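Spike protein P1 (Pseudoalteromonas phage pm2, PDB 2VVE) binds the host-cell receptor as the spike at the fivefold vertices of the marine phage PM2, with its C-terminal part carrying the receptor-binding activity. Local coordinates at residues Val89-Tyr93 with Pro114-Ile118; Leu108-Val113 with Arg203-Val207. All blocks are in the same frame, centred on the assembly; numbering follows the deposited sequence.

Contact 1 (Val89-Tyr93 with Pro114-Ile118); sequences VFKEY and PFFDI
Phe90 sets its CB over the ring face of Phe116, and this pair is the main knob and hollow of the contact. Phe90 CB stands 3.9 Å from the Phe116 centroid, while Phe116 CE1 in turn lies over the Phe90 ring, 3.5 Å from Phe90 CG. The two rings are tilted by only 22° but slid apart, centroids 5.0 Å distant, so little of one covers the other. The far end of Phe90 reaches on to Ile118, its CE1 lying 3.9 Å from Ile118 CG1.

Lys91 fills the groove next door. Its CG lies anti to the carbonyl carbon and the chain bends at chi2 (-74°), so that the aliphatic part slides past Phe116, and Lys91 CG and CE each come within 3.8 Å of Phe116 CB. Both neighbours can face the same way because Phe90 and Lys91 form a classic beta bulge opposite Val234. Farther along, Tyr93 CE1 lies 3.9 Å from Pro114 CB, and Tyr93 OH comes in at the edge of the Phe116 ring.

The fold is a jelly roll: strand 88-91 ends one sheet, strand 116-120 belongs to the other, and they meet here across the sandwich with their side chains. Leu131, touched by both Phe90 and Ile118, continues the core inward.

Polar groups meet through solvent. Phe115 O accepts from two waters, one at 2.7 Å that also bonds Tyr93 OH and one that is weakly bonded by Lys91 NZ. The chemistry implies a hydrophobic seam with a hydrated, polar margin.

Contact 2 (Leu108-Val113 with Arg203-Val207); sequences LEANNV and RVFPV
Phe205 presents its ring to the last turn of helix 105-110, which ends in a Schellman motif and lies against the jelly-roll sheet that holds strands 116-120, 200-208 and 151-160. Leu108 covers one face of that ring: its CB is 4.0 Å from the Phe205 centroid, 26° off the normal, a CH-pi contact displaced toward the rim. Leu108 CD2 bears on the root of the same ring, 3.7 Å from Phe205 CG. The rim is lined from other directions, by Glu109 CG in the ring plane, 3.6 Å from Phe205 CZ, and by Val113 O near CD1. Val113 CG1, anti to its backbone N (chi1 178°), extends the apolar patch to Val207 CG1 at 3.9 Å.

Beyond the ring, the extended Glu109 chain carries its carboxylate to Arg203. Arg203 NH1 donates to Glu109 OE2 over 2.8 Å, nearly straight at 162°. The acceptor lies in the guanidinium plane, but the donor approaches from above the carboxylate plane, the two flat groups being turned well away from coplanar. Arg203 bends at chi3 to bring this edge round.

The next shell fixes both ends of the bridge. Arg105 forms a second salt bridge to Glu109 OE2, and Asp117 on strand 116-120 pairs with Arg203 NE, so the guanidinium is held by two carboxylates. These neighbouring charges probably keep both groups ionised. Tyr158 on the neighbouring strand 151-160 and Leu169 on strand 169-172 beyond it pack round the apolar part.

Asn112, with positive phi, turns the chain out of the helix. Leu108 O accepts from both Asn111 N and Val113 N, at 3.2 and 3.0 Å, and the two donors come from opposite faces of its carbonyl plane.

From the N terminus, strand 88-91 comes first. The chain then leaves its sheet, runs through helix 105-110 and passes through a short loop into strand 116-120, and contact 1 closes this short excursion of 20 residues. Contact 2 starts within it and closes a far longer path of 89 residues, through much of the sandwich, when strand 200-208 returns beside strand 116-120. The two closures therefore cross, their segments alternating. Contact 1 joins the two sheets from inside, whereas contact 2 lays the helix on the other side of strand 200-208. They touch where Phe116 O probably accepts a hydrogen bond from Val204 N and where Phe115 packs on Arg203.

Contact 1 (Val89-Tyr93 with Pro114-Ile118)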
loop_
_atom_site.group_PDB
_atom_site.type_symbol
_atom_site.label_atom_id
_atom_site.label_comp_id
_atom_site.label_asym_id
_atom_site.label_seq_id
_atom_site.Cartn_x
_atom_site.Cartn_y
_atom_site.Cartn_z
ATOM N N VAL A 89 -5.405 24.640 -16.538
ATOM C CA VAL A 89 -4.465 24.697 -17.654
ATOM C C VAL A 89 -3.823 23.327 -17.803
ATOM O O VAL A 89 -3.169 22.834 -16.878
ATOM C CB VAL A 89 -3.376 25.782 -17.444
ATOM C CG1 VAL A 89 -2.382 25.785 -18.615
ATOM C CG2 VAL A 89 -4.020 27.152 -17.288
ATOM N N PHE A 90 -4.025 22.711 -18.965
ATOM C CA PHE A 90 -3.523 21.370 -19.198
ATOM C C PHE A 90 -2.062 21.400 -19.600
ATOM O O PHE A 90 -1.240 20.673 -19.037
ATOM C CB PHE A 90 -4.368 20.653 -20.243
ATOM C CG PHE A 90 -5.761 20.330 -19.774
ATOM C CD1 PHE A 90 -5.971 19.324 -18.841
ATOM C CD2 PHE A 90 -6.857 21.035 -20.269
ATOM C CE1 PHE A 90 -7.249 19.017 -18.407
ATOM C CE2 PHE A 90 -8.154 20.731 -19.840
ATOM C CZ PHE A 90 -8.349 19.723 -18.905
ATOM N N LYS A 91 -1.749 22.250 -20.578
ATOM C CA LYS A 91 -0.406 22.363 -21.115
ATOM C C LYS A 91 -0.204 23.762 -21.668
ATOM O O LYS A 91 -1.163 24.438 -22.085
ATOM C CB LYS A 91 -0.188 21.368 -22.272
ATOM C CG LYS A 91 -0.020 19.910 -21.891
ATOM C CD LYS A 91 1.348 19.624 -21.265
ATOM C CE LYS A 91 1.425 18.161 -20.859
ATOM N NZ LYS A 91 2.560 17.835 -19.941
ATOM N N GLU A 92 1.049 24.193 -21.662
ATOM C CA GLU A 92 1.472 25.336 -22.469
ATOM C C GLU A 92 2.633 24.860 -23.310
ATOM O O GLU A 92 3.572 24.257 -22.789
ATOM C CB GLU A 92 1.874 26.524 -21.596
ATOM C CG GLU A 92 0.729 27.090 -20.782
ATOM C CD GLU A 92 1.178 28.124 -19.777
ATOM O OE1 GLU A 92 1.463 29.267 -20.185
ATOM O OE2 GLU A 92 1.235 27.789 -18.578
ATOM N N TYR A 93 2.556 25.101 -24.615
ATOM C CA TYR A 93 3.610 24.679 -25.522
ATOM C C TYR A 93 4.289 25.875 -26.169
ATOM O O TYR A 93 3.628 26.847 -26.551
ATOM C CB TYR A 93 3.047 23.782 -26.620
ATOM C CG TYR A 93 2.452 22.482 -26.148
ATOM C CD1 TYR A 93 3.271 21.412 -25.770
ATOM C CD2 TYR A 93 1.069 22.296 -26.125
ATOM C CE1 TYR A 93 2.721 20.191 -25.360
ATOM C CE2 TYR A 93 0.513 21.081 -25.716
ATOM C CZ TYR A 93 1.345 20.039 -25.335
ATOM O OH TYR A 93 0.803 18.838 -24.930
ATOM N N PRO A 114 3.407 15.254 -28.915
ATOM C CA PRO A 114 3.074 15.498 -27.509
ATOM C C PRO A 114 1.592 15.380 -27.191
ATOM O O PRO A 114 0.730 15.792 -27.982
ATOM C CB PRO A 114 3.585 16.925 -27.268
ATOM C CG PRO A 114 4.734 17.050 -28.219
ATOM C CD PRO A 114 4.211 16.362 -29.460
ATOM N N PHE A 115 1.310 14.807 -26.033
ATOM C CA PHE A 115 -0.062 14.623 -25.579
ATOM C C PHE A 115 -0.215 15.037 -24.119
ATOM O O PHE A 115 0.770 15.300 -23.401
ATOM C CB PHE A 115 -0.485 13.150 -25.755
ATOM C CG PHE A 115 0.353 12.176 -24.963
ATOM C CD1 PHE A 115 0.136 11.984 -23.595
ATOM C CD2 PHE A 115 1.378 11.460 -25.590
ATOM C CE1 PHE A 115 0.920 11.085 -22.870
ATOM C CE2 PHE A 115 2.166 10.562 -24.874
ATOM C CZ PHE A 115 1.939 10.376 -23.510
ATOM N N PHE A 116 -1.462 15.099 -23.672
ATOM C CA PHE A 116 -1.745 15.211 -22.248
ATOM C C PHE A 116 -2.978 14.363 -21.981
ATOM O O PHE A 116 -3.726 14.045 -22.905
ATOM C CB PHE A 116 -1.935 16.676 -21.828
ATOM C CG PHE A 116 -3.152 17.332 -22.427
ATOM C CD1 PHE A 116 -4.367 17.306 -21.742
ATOM C CD2 PHE A 116 -3.093 17.947 -23.674
ATOM C CE1 PHE A 116 -5.502 17.901 -22.272
ATOM C CE2 PHE A 116 -4.231 18.541 -24.227
ATOM C CZ PHE A 116 -5.438 18.511 -23.521
ATOM N N ASP A 117 -3.188 14.001 -20.723
ATOM C CA ASP A 117 -4.324 13.170 -20.346
ATOM C C ASP A 117 -5.360 13.996 -19.574
ATOM O O ASP A 117 -5.001 14.888 -18.794
ATOM C CB ASP A 117 -3.869 11.980 -19.482
ATOM C CG ASP A 117 -3.054 10.944 -20.263
ATOM O OD1 ASP A 117 -3.207 10.846 -21.497
ATOM O OD2 ASP A 117 -2.256 10.214 -19.634
ATOM N N ILE A 118 -6.636 13.699 -19.809
ATOM C CA ILE A 118 -7.723 14.240 -18.982
ATOM C C ILE A 118 -8.327 13.080 -18.201
ATOM O O ILE A 118 -8.823 12.122 -18.791
ATOM C CB ILE A 118 -8.839 14.932 -19.811
ATOM C CG1 ILE A 118 -8.259 16.016 -20.723
ATOM C CG2 ILE A 118 -9.943 15.494 -18.883
ATOM C CD1 ILE A 118 -9.278 16.595 -21.716
HETATM O O HOH W 1 1.792 14.775 -21.045
HETATM O O HOH W 2 2.717 17.090 -23.800
#

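Contact 2 (Leu108-Val113 with Arg203-Val207)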
loop_
_atom_site.group_PDB
_atom_site.type_symbol
_atom_site.label_atom_id
_atom_site.label_comp_id
_atom_site.label_asym_id
_atom_site.label_seq_id
_atom_site.Cartn_x
_atom_site.Cartn_y
_atom_site.Cartn_z
ATOM N N LEU A 108 0.824 7.975 -33.175
ATOM C CA LEU A 108 1.128 9.359 -32.807
ATOM C C LEU A 108 2.218 9.398 -31.730
ATOM O O LEU A 108 3.158 10.205 -31.810
ATOM C CB LEU A 108 -0.139 10.119 -32.390
ATOM C CG LEU A 108 -0.746 10.942 -33.543
ATOM C CD1 LEU A 108 -1.175 10.085 -34.765
ATOM C CD2 LEU A 108 -1.903 11.844 -33.082
ATOM N N GLU A 109 2.104 8.508 -30.746
ATOM C CA GLU A 109 3.106 8.414 -29.684
ATOM C C GLU A 109 4.447 7.957 -30.269
ATOM O O GLU A 109 5.498 8.464 -29.877
ATOM C CB GLU A 109 2.637 7.478 -28.555
ATOM C CG GLU A 109 1.413 7.980 -27.806
ATOM C CD GLU A 109 1.049 7.108 -26.610
ATOM O OE1 GLU A 109 1.879 6.273 -26.191
ATOM O OE2 GLU A 109 -0.076 7.253 -26.097
ATOM N N ALA A 110 4.403 7.020 -31.219
ATOM C CA ALA A 110 5.624 6.492 -31.845
ATOM C C ALA A 110 6.403 7.593 -32.576
ATOM O O ALA A 110 7.628 7.522 -32.723
ATOM C CB ALA A 110 5.286 5.347 -32.802
ATOM N N ASN A 111 5.662 8.599 -33.041
ATOM C CA ASN A 111 6.231 9.672 -33.837
ATOM C C ASN A 111 6.371 10.957 -33.029
ATOM O O ASN A 111 6.521 12.051 -33.591
ATOM C CB ASN A 111 5.389 9.878 -35.092
ATOM C CG ASN A 111 5.705 8.854 -36.161
ATOM O OD1 ASN A 111 6.721 8.970 -36.857
ATOM N ND2 ASN A 111 4.853 7.833 -36.290
ATOM N N ASN A 112 6.352 10.793 -31.708
ATOM C CA ASN A 112 6.603 11.873 -30.762
ATOM C C ASN A 112 5.690 13.077 -30.897
ATOM O O ASN A 112 6.160 14.219 -30.847
ATOM C CB ASN A 112 8.078 12.297 -30.818
ATOM C CG ASN A 112 9.008 11.215 -30.290
ATOM O OD1 ASN A 112 8.574 10.279 -29.614
ATOM N ND2 ASN A 112 10.290 11.336 -30.600
ATOM N N VAL A 113 4.391 12.821 -31.077
ATOM C CA VAL A 113 3.392 13.888 -30.991
ATOM C C VAL A 113 3.040 14.089 -29.504
ATOM O O VAL A 113 2.475 13.183 -28.881
ATOM C CB VAL A 113 2.116 13.555 -31.827
ATOM C CG1 VAL A 113 1.051 14.675 -31.688
ATOM C CG2 VAL A 113 2.472 13.283 -33.301
ATOM N N ARG A 203 -6.649 10.327 -23.465
ATOM C CA ARG A 203 -5.413 10.954 -23.945
ATOM C C ARG A 203 -5.732 11.888 -25.109
ATOM O O ARG A 203 -6.512 11.535 -26.009
ATOM C CB ARG A 203 -4.396 9.895 -24.366
ATOM C CG ARG A 203 -3.026 10.433 -24.771
ATOM C CD ARG A 203 -1.954 9.377 -24.515
ATOM N NE ARG A 203 -1.759 9.178 -23.068
ATOM C CZ ARG A 203 -0.962 8.261 -22.526
ATOM N NH1 ARG A 203 -0.281 7.435 -23.302
ATOM N NH2 ARG A 203 -0.849 8.175 -21.199
ATOM N N VAL A 204 -5.121 13.074 -25.069
ATOM C CA VAL A 204 -5.392 14.155 -26.030
ATOM C C VAL A 204 -4.120 14.586 -26.761
ATOM O O VAL A 204 -3.130 14.951 -26.122
ATOM C CB VAL A 204 -6.010 15.405 -25.323
ATOM C CG1 VAL A 204 -6.375 16.482 -26.354
ATOM C CG2 VAL A 204 -7.218 15.020 -24.470
ATOM N N PHE A 205 -4.163 14.549 -28.097
ATOM C CA PHE A 205 -3.057 15.007 -28.955
ATOM C C PHE A 205 -3.455 16.310 -29.682
ATOM O O PHE A 205 -4.284 16.288 -30.610
ATOM C CB PHE A 205 -2.691 13.950 -30.014
ATOM C CG PHE A 205 -2.269 12.615 -29.460
ATOM C CD1 PHE A 205 -0.915 12.292 -29.368
ATOM C CD2 PHE A 205 -3.216 11.664 -29.078
ATOM C CE1 PHE A 205 -0.510 11.050 -28.876
ATOM C CE2 PHE A 205 -2.814 10.414 -28.582
ATOM C CZ PHE A 205 -1.464 10.115 -28.476
ATOM N N PRO A 206 -2.895 17.452 -29.257
ATOM C CA PRO A 206 -3.094 18.684 -30.027
ATOM C C PRO A 206 -2.270 18.642 -31.318
ATOM O O PRO A 206 -1.038 18.509 -31.276
ATOM C CB PRO A 206 -2.600 19.789 -29.071
ATOM C CG PRO A 206 -2.492 19.133 -27.714
ATOM C CD PRO A 206 -2.121 17.705 -28.026
ATOM N N VAL A 207 -2.953 18.742 -32.458
ATOM C CA VAL A 207 -2.304 18.576 -33.763
ATOM C C VAL A 207 -2.744 19.585 -34.807
ATOM O O VAL A 207 -3.810 20.216 -34.674
ATOM C CB VAL A 207 -2.567 17.154 -34.358
ATOM C CG1 VAL A 207 -2.112 16.066 -33.398
ATOM C CG2 VAL A 207 -4.041 16.977 -34.733
#